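Local coordinates for protein FAM179B (Mus musculus, PDB 5DN7) that promotes microtubule polymerization and supports ciliogenesis, using TOG regions of HEAT-type repeats, the second of which forms this chain, at residues Ser69-Tyr72 / Asn73-Asp76; Gly85-Gln88 / Val89-Leu92; Leu146-Glu149 / Asn150-His153. All blocks are in the same frame, centred on the assembly; numbering follows the deposited sequence.

How the contacts relate
Contacts 1 and 2 belong to consecutive helices, 61-74 and 80-97, within one predicted HEAT repeat, and they touch: L71 CD2 packs on V89 CG1 at 3.7 Å, and T86 fits against L74 and L75. Contact 3 lies at the C-terminal part of helix 140-148 in a later predicted repeat, its centre about 20 Å from that of contact 1 and about 22 Å from that of contact 2. Each contact has a buried and a more open side. Contact 2 has no fully exposed residue and rests on regular helical bonding and aliphatic branches. Contacts 1 and 3 lie near the ends of their helices: N150 and K152 bond to backbone oxygens within contact 3, while D76 of contact 1 pairs with K114.

Contact 1: residues Ser69-Tyr72 / Asn73-Asp76; sequences SLLY and NLLD
The Y72 ring has N73 N lying obliquely to it, 3.9 Å from Y72 CG; on helix 105-114, A111 touches the ring and K114 makes a cation-pi interaction with it. The ring gets there because Y72 CG stands anti to the backbone N (chi1 -176°). The second flat group, the D76 carboxylate, curls back along the chain, bringing D76 OD2 to 3.7 Å from Y72 O. Two oxygens this near each other would probably be disfavoured alone, but K114 NZ forms a salt bridge with D76 OD1 and a hydrogen bond with Y72 O, so one lysine serves ring, carboxylate and carbonyl.

This is the last part of helix 61-74, in a repeat predicted as HEAT 5, within the TOG 2 solenoid. L74 N bonds to L70 O at 2.9 Å in the regular helical spacing. L75 N still reaches L71 O, at 3.1 Å, but its N-H is bent to 139°, and it also lies 3.4 Å from Y72 O in a weak bond. D76 N then takes N73 O at 3.0 Å, only three residues back.

Leucines suit the inner side, where branched aliphatic ends fill the space between helices. L74 CD1 meets both L70 CG and L71 CD2, each at 4.2 Å, and L74 CG sits 3.3 Å from L70 O because it lies beside its own backbone N. L70 reaches F20, I23, H28 and L32, whereas L75 packs on L87 of helix 80-97, on A111 and on V115. S69 and N73, small and polar, occupy the exposed side.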
loop_
_atom_site.group_PDB
_atom_site.type_symbol
_atom_site.label_atom_id
_atom_site.label_comp_id
_atom_site.label_asym_id
_atom_site.label_seq_id
_atom_site.Cartn_x
_atom_site.Cartn_y
_atom_site.Cartn_z
ATOM N N SER A 69 11.068 -4.653 -13.953
ATOM C CA SER A 69 10.112 -5.037 -14.995
ATOM C C SER A 69 9.804 -6.548 -14.948
ATOM O O SER A 69 8.640 -6.987 -14.992
ATOM C CB SER A 69 10.673 -4.622 -16.362
ATOM O OG SER A 69 9.748 -4.836 -17.410
ATOM N N LEU A 70 10.862 -7.338 -14.822
ATOM C CA LEU A 70 10.745 -8.777 -14.636
ATOM C C LEU A 70 9.877 -9.134 -13.420
ATOM O O LEU A 70 8.944 -9.949 -13.524
ATOM C CB LEU A 70 12.130 -9.398 -14.473
ATOM C CG LEU A 70 12.103 -10.900 -14.234
ATOM C CD1 LEU A 70 11.525 -11.582 -15.466
ATOM C CD2 LEU A 70 13.487 -11.415 -13.928
ATOM N N LEU A 71 10.177 -8.520 -12.278
ATOM C CA LEU A 71 9.375 -8.741 -11.075
ATOM C C LEU A 71 7.907 -8.388 -11.318
ATOM O O LEU A 71 7.006 -9.089 -10.863
ATOM C CB LEU A 71 9.929 -7.934 -9.900
ATOM C CG LEU A 71 11.361 -8.312 -9.505
ATOM C CD1 LEU A 71 11.809 -7.575 -8.263
ATOM C CD2 LEU A 71 11.514 -9.809 -9.311
ATOM N N TYR A 72 7.670 -7.315 -12.058
ATOM C CA TYR A 72 6.315 -6.882 -12.342
ATOM C C TYR A 72 5.592 -7.944 -13.160
ATOM O O TYR A 72 4.408 -8.217 -12.940
ATOM C CB TYR A 72 6.325 -5.538 -13.078
ATOM C CG TYR A 72 4.952 -4.948 -13.330
ATOM C CD1 TYR A 72 4.218 -4.387 -12.290
ATOM C CD2 TYR A 72 4.395 -4.941 -14.613
ATOM C CE1 TYR A 72 2.963 -3.839 -12.508
ATOM C CE2 TYR A 72 3.142 -4.389 -14.847
ATOM C CZ TYR A 72 2.426 -3.842 -13.785
ATOM O OH TYR A 72 1.173 -3.293 -13.991
ATOM N N ASN A 73 6.267 -8.543 -14.109
ATOM C CA ASN A 73 5.678 -9.633 -14.823
ATOM C C ASN A 73 5.424 -10.872 -13.996
ATOM O O ASN A 73 4.452 -11.518 -14.160
ATOM C CB ASN A 73 6.416 -9.908 -16.118
ATOM C CG ASN A 73 6.277 -8.774 -17.106
ATOM O OD1 ASN A 73 7.245 -8.349 -17.682
ATOM N ND2 ASN A 73 5.084 -8.281 -17.294
ATOM N N LEU A 74 6.330 -11.184 -13.101
ATOM C CA LEU A 74 6.176 -12.359 -12.252
ATOM C C LEU A 74 4.954 -12.244 -11.330
ATOM O O LEU A 74 4.368 -13.250 -10.936
ATOM C CB LEU A 74 7.440 -12.578 -11.432
ATOM C CG LEU A 74 8.661 -13.015 -12.243
ATOM C CD1 LEU A 74 9.898 -13.121 -11.366
ATOM C CD2 LEU A 74 8.371 -14.351 -12.920
ATOM N N LEU A 75 4.556 -11.020 -11.001
ATOM C CA LEU A 75 3.382 -10.817 -10.162
ATOM C C LEU A 75 2.081 -11.099 -10.915
ATOM O O LEU A 75 1.001 -11.056 -10.331
ATOM C CB LEU A 75 3.363 -9.399 -9.601
ATOM C CG LEU A 75 4.520 -9.053 -8.673
ATOM C CD1 LEU A 75 4.447 -7.599 -8.302
ATOM C CD2 LEU A 75 4.503 -9.936 -7.417
ATOM N N ASP A 76 2.186 -11.380 -12.210
ATOM C CA ASP A 76 1.023 -11.780 -13.004
ATOM C C ASP A 76 0.737 -13.269 -12.926
ATOM O O ASP A 76 -0.265 -13.736 -13.468
ATOM C CB ASP A 76 1.208 -11.401 -14.470
ATOM C CG ASP A 76 1.045 -9.928 -14.710
ATOM O OD1 ASP A 76 0.084 -9.339 -14.158
ATOM O OD2 ASP A 76 1.880 -9.363 -15.451
#

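Contact 2: residues Gly85-Gln88 / Val89-Leu92; sequences GTLQ and VLHL
L87 and L90, one helical turn apart, meet through their ends, L87 CD2 to L90 CD2 at 4.4 Å, in the middle of helix 80-97 of a HEAT-type solenoid. Their first torsions differ, L87 CG lying beside its backbone N and L90 CG anti to the N (chi1 -178°), and they leave the two methyls in loose contact. Leucine suits both places because each branched aliphatic end is buried against neighbouring helices, L87 on I130 of helix 121-138 and L90 on L71 of helix 61-74.

Each N-H from V89 to L92 bonds to the carbonyl four residues earlier, as in an unbroken alpha helix; the shortest of these bonds, L90 N to T86 O, measures 2.8 Å. The side chains fit round this frame. T86, which is buried, has a hydroxyl that would be costly to leave unpaired, and T86 OG1 finds V82 O one turn back. Q88, on a partly exposed side, runs extended beyond CG (chi2 -173°) and touches E126 of helix 121-138 and K48 of helix 40-52, while H91, by contrast with its CG anti to the N (chi1 179°), reaches K129 of helix 121-138. H91 CB stays 3.5 Å from L87 O. G85 has no side chain, but its carbonyl serves twice, as acceptor for V89 N at 3.0 Å and as a surface for a methyl. V89 splits its two branches: CG1 takes the position anti to the backbone N, which leaves V89 CG2 beside that N and 3.5 Å from G85 O.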
loop_
_atom_site.group_PDB
_atom_site.type_symbol
_atom_site.label_atom_id
_atom_site.label_comp_id
_atom_site.label_asym_id
_atom_site.label_seq_id
_atom_site.Cartn_x
_atom_site.Cartn_y
_atom_site.Cartn_z
ATOM N N GLY A 85 6.544 -15.215 -3.433
ATOM C CA GLY A 85 7.995 -15.217 -3.528
ATOM C C GLY A 85 8.548 -13.994 -4.253
ATOM O O GLY A 85 9.581 -13.426 -3.868
ATOM N N THR A 86 7.865 -13.580 -5.314
ATOM C CA THR A 86 8.294 -12.403 -6.060
ATOM C C THR A 86 8.195 -11.170 -5.165
ATOM O O THR A 86 9.111 -10.379 -5.127
ATOM C CB THR A 86 7.462 -12.195 -7.320
ATOM O OG1 THR A 86 7.520 -13.374 -8.133
ATOM C CG2 THR A 86 7.971 -11.009 -8.111
ATOM N N LEU A 87 7.092 -11.033 -4.432
ATOM C CA LEU A 87 6.924 -9.939 -3.479
ATOM C C LEU A 87 8.033 -9.928 -2.444
ATOM O O LEU A 87 8.502 -8.864 -2.055
ATOM C CB LEU A 87 5.566 -10.014 -2.782
ATOM C CG LEU A 87 4.390 -9.553 -3.629
ATOM C CD1 LEU A 87 3.068 -9.795 -2.928
ATOM C CD2 LEU A 87 4.570 -8.064 -3.951
ATOM N N GLN A 88 8.461 -11.105 -1.999
ATOM C CA GLN A 88 9.622 -11.159 -1.117
ATOM C C GLN A 88 10.903 -10.641 -1.790
ATOM O O GLN A 88 11.707 -9.894 -1.183
ATOM C CB GLN A 88 9.832 -12.577 -0.632
ATOM C CG GLN A 88 8.829 -12.984 0.404
ATOM C CD GLN A 88 9.157 -14.320 0.971
ATOM O OE1 GLN A 88 9.297 -15.295 0.232
ATOM N NE2 GLN A 88 9.305 -14.383 2.290
ATOM N N VAL A 89 11.098 -11.030 -3.048
ATOM C CA VAL A 89 12.237 -10.499 -3.797
ATOM C C VAL A 89 12.177 -8.964 -3.932
ATOM O O VAL A 89 13.167 -8.272 -3.757
ATOM C CB VAL A 89 12.316 -11.141 -5.181
ATOM C CG1 VAL A 89 13.245 -10.340 -6.088
ATOM C CG2 VAL A 89 12.780 -12.592 -5.040
ATOM N N LEU A 90 10.999 -8.448 -4.235
ATOM C CA LEU A 90 10.765 -7.024 -4.391
ATOM C C LEU A 90 11.001 -6.278 -3.080
ATOM O O LEU A 90 11.605 -5.214 -3.070
ATOM C CB LEU A 90 9.342 -6.785 -4.901
ATOM C CG LEU A 90 8.941 -5.337 -5.176
ATOM C CD1 LEU A 90 9.905 -4.731 -6.167
ATOM C CD2 LEU A 90 7.492 -5.244 -5.677
ATOM N N HIS A 91 10.527 -6.843 -1.977
ATOM C CA HIS A 91 10.768 -6.268 -0.662
ATOM C C HIS A 91 12.258 -6.174 -0.386
ATOM O O HIS A 91 12.754 -5.132 0.073
ATOM C CB HIS A 91 10.108 -7.093 0.447
ATOM C CG HIS A 91 10.359 -6.548 1.820
ATOM N ND1 HIS A 91 10.542 -7.348 2.927
ATOM C CD2 HIS A 91 10.459 -5.269 2.263
ATOM C CE1 HIS A 91 10.748 -6.589 3.988
ATOM N NE2 HIS A 91 10.706 -5.322 3.607
ATOM N N LEU A 92 12.963 -7.278 -0.644
ATOM C CA LEU A 92 14.397 -7.304 -0.389
ATOM C C LEU A 92 15.106 -6.263 -1.263
ATOM O O LEU A 92 15.977 -5.530 -0.797
ATOM C CB LEU A 92 14.965 -8.700 -0.635
ATOM C CG LEU A 92 16.476 -8.843 -0.465
ATOM C CD1 LEU A 92 16.908 -8.316 0.892
ATOM C CD2 LEU A 92 16.854 -10.314 -0.591
#

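Contact 3: residues Leu146-Glu149 / Asn150-His153; sequences LLLE and NLKH
Helix 140-148 gives way here to a short 3-10 turn, in the link between the two helices of the repeat predicted as HEAT 7; in TOG domains generally, such links within a repeat line the edge that meets tubulin. N150 grips the end of the helix. Its backbone N and its side-chain ND2 both donate to L147 O, at 3.0 Å for N150 N and 3.1 Å for N150 ND2, and both come from the same face of that carbonyl's plane. L147 O lies only 1° out of the plane of the N150 amide, but both donors stand above the L147 carbonyl plane, ND2 44° out of it, and not on a lone pair. An asparagine suits the place because its short side chain carries a donor that can fold back onto the carbonyl its own backbone already holds.

L151 N continues the tighter spacing by bonding to L148 O at 3.0 Å. The next carbonyl is taken by a side chain: K152 NZ reaches E149 O at 2.8 Å, in the carbonyl plane and on a lone pair. That needs a folded lysine, with CG between the backbone N and the carbonyl carbon (chi1 68°) and the chain bent again at chi3 and chi4. E149 OE1 stands 4.9 Å from K152 NZ, too far for contact, though the opposite charges may attract mildly.

L148, which is buried, and L151, which is less so, lie side by side, pointing the same way, L148 CD2 to L151 CD1 at 3.8 Å. L148 packs on V162 and C166 of helix 156-172 and on L183 and L187 of helix 180-187, while L147 and N150 both touch V113 of helix 105-114.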
loop_
_atom_site.group_PDB
_atom_site.type_symbol
_atom_site.label_atom_id
_atom_site.label_comp_id
_atom_site.label_asym_id
_atom_site.label_seq_id
_atom_site.Cartn_x
_atom_site.Cartn_y
_atom_site.Cartn_z
ATOM N N LEU A 146 0.227 9.246 -4.409
ATOM C CA LEU A 146 0.365 8.312 -5.517
ATOM C C LEU A 146 -0.659 7.193 -5.367
ATOM O O LEU A 146 -1.433 6.923 -6.259
ATOM C CB LEU A 146 1.775 7.731 -5.592
ATOM C CG LEU A 146 2.868 8.773 -5.822
ATOM C CD1 LEU A 146 4.233 8.117 -6.044
ATOM C CD2 LEU A 146 2.478 9.677 -6.991
ATOM N N LEU A 147 -0.682 6.586 -4.191
ATOM C CA LEU A 147 -1.514 5.427 -3.928
ATOM C C LEU A 147 -3.001 5.710 -4.045
ATOM O O LEU A 147 -3.762 4.871 -4.508
ATOM C CB LEU A 147 -1.196 4.896 -2.535
ATOM C CG LEU A 147 -1.833 3.573 -2.158
ATOM C CD1 LEU A 147 -1.500 2.503 -3.226
ATOM C CD2 LEU A 147 -1.332 3.162 -0.781
ATOM N N LEU A 148 -3.397 6.911 -3.644
ATOM C CA LEU A 148 -4.798 7.290 -3.564
ATOM C C LEU A 148 -5.374 7.549 -4.932
ATOM O O LEU A 148 -6.592 7.474 -5.100
ATOM C CB LEU A 148 -4.994 8.529 -2.682
ATOM C CG LEU A 148 -5.164 8.160 -1.203
ATOM C CD1 LEU A 148 -5.017 9.383 -0.278
ATOM C CD2 LEU A 148 -6.495 7.539 -1.008
ATOM N N GLU A 149 -4.571 7.753 -5.947
ATOM C CA GLU A 149 -5.092 7.760 -7.291
ATOM C C GLU A 149 -5.801 6.440 -7.632
ATOM O O GLU A 149 -6.644 6.412 -8.475
ATOM C CB GLU A 149 -4.019 8.134 -8.307
ATOM C CG GLU A 149 -3.783 9.637 -8.379
ATOM C CD GLU A 149 -2.578 10.072 -9.201
ATOM O OE1 GLU A 149 -2.486 9.740 -10.390
ATOM O OE2 GLU A 149 -1.718 10.788 -8.670
ATOM N N ASN A 150 -5.499 5.376 -6.894
ATOM C CA ASN A 150 -6.084 4.074 -7.186
ATOM C C ASN A 150 -7.408 3.852 -6.499
ATOM O O ASN A 150 -7.923 2.740 -6.489
ATOM C CB ASN A 150 -5.135 2.956 -6.803
ATOM C CG ASN A 150 -3.916 2.941 -7.669
ATOM O OD1 ASN A 150 -3.916 2.313 -8.725
ATOM N ND2 ASN A 150 -2.859 3.648 -7.241
ATOM N N LEU A 151 -7.972 4.912 -5.937
ATOM C CA LEU A 151 -9.371 4.855 -5.526
ATOM C C LEU A 151 -10.328 4.791 -6.712
ATOM O O LEU A 151 -11.519 4.565 -6.528
ATOM C CB LEU A 151 -9.728 6.054 -4.660
ATOM C CG LEU A 151 -9.366 5.900 -3.183
ATOM C CD1 LEU A 151 -9.995 7.056 -2.397
ATOM C CD2 LEU A 151 -9.794 4.533 -2.615
ATOM N N LYS A 152 -9.825 5.017 -7.924
ATOM C CA LYS A 152 -10.670 4.869 -9.104
ATOM C C LYS A 152 -10.478 3.487 -9.738
ATOM O O LYS A 152 -10.985 3.220 -10.815
ATOM C CB LYS A 152 -10.391 5.985 -10.122
ATOM C CG LYS A 152 -9.020 5.940 -10.788
ATOM C CD LYS A 152 -8.897 7.009 -11.888
ATOM C CE LYS A 152 -8.420 8.360 -11.353
ATOM N NZ LYS A 152 -7.188 8.254 -10.491
ATOM N N HIS A 153 -9.771 2.598 -9.065
ATOM C CA HIS A 153 -9.548 1.247 -9.548
ATOM C C HIS A 153 -10.811 0.417 -9.582
ATOM O O HIS A 153 -11.623 0.513 -8.702
ATOM C CB HIS A 153 -8.477 0.563 -8.748
ATOM C CG HIS A 153 -7.906 -0.645 -9.389
ATOM N ND1 HIS A 153 -8.541 -1.784 -9.445
ATOM C CD2 HIS A 153 -6.691 -0.855 -9.980
ATOM C CE1 HIS A 153 -7.793 -2.661 -10.058
ATOM N NE2 HIS A 153 -6.660 -2.087 -10.385
#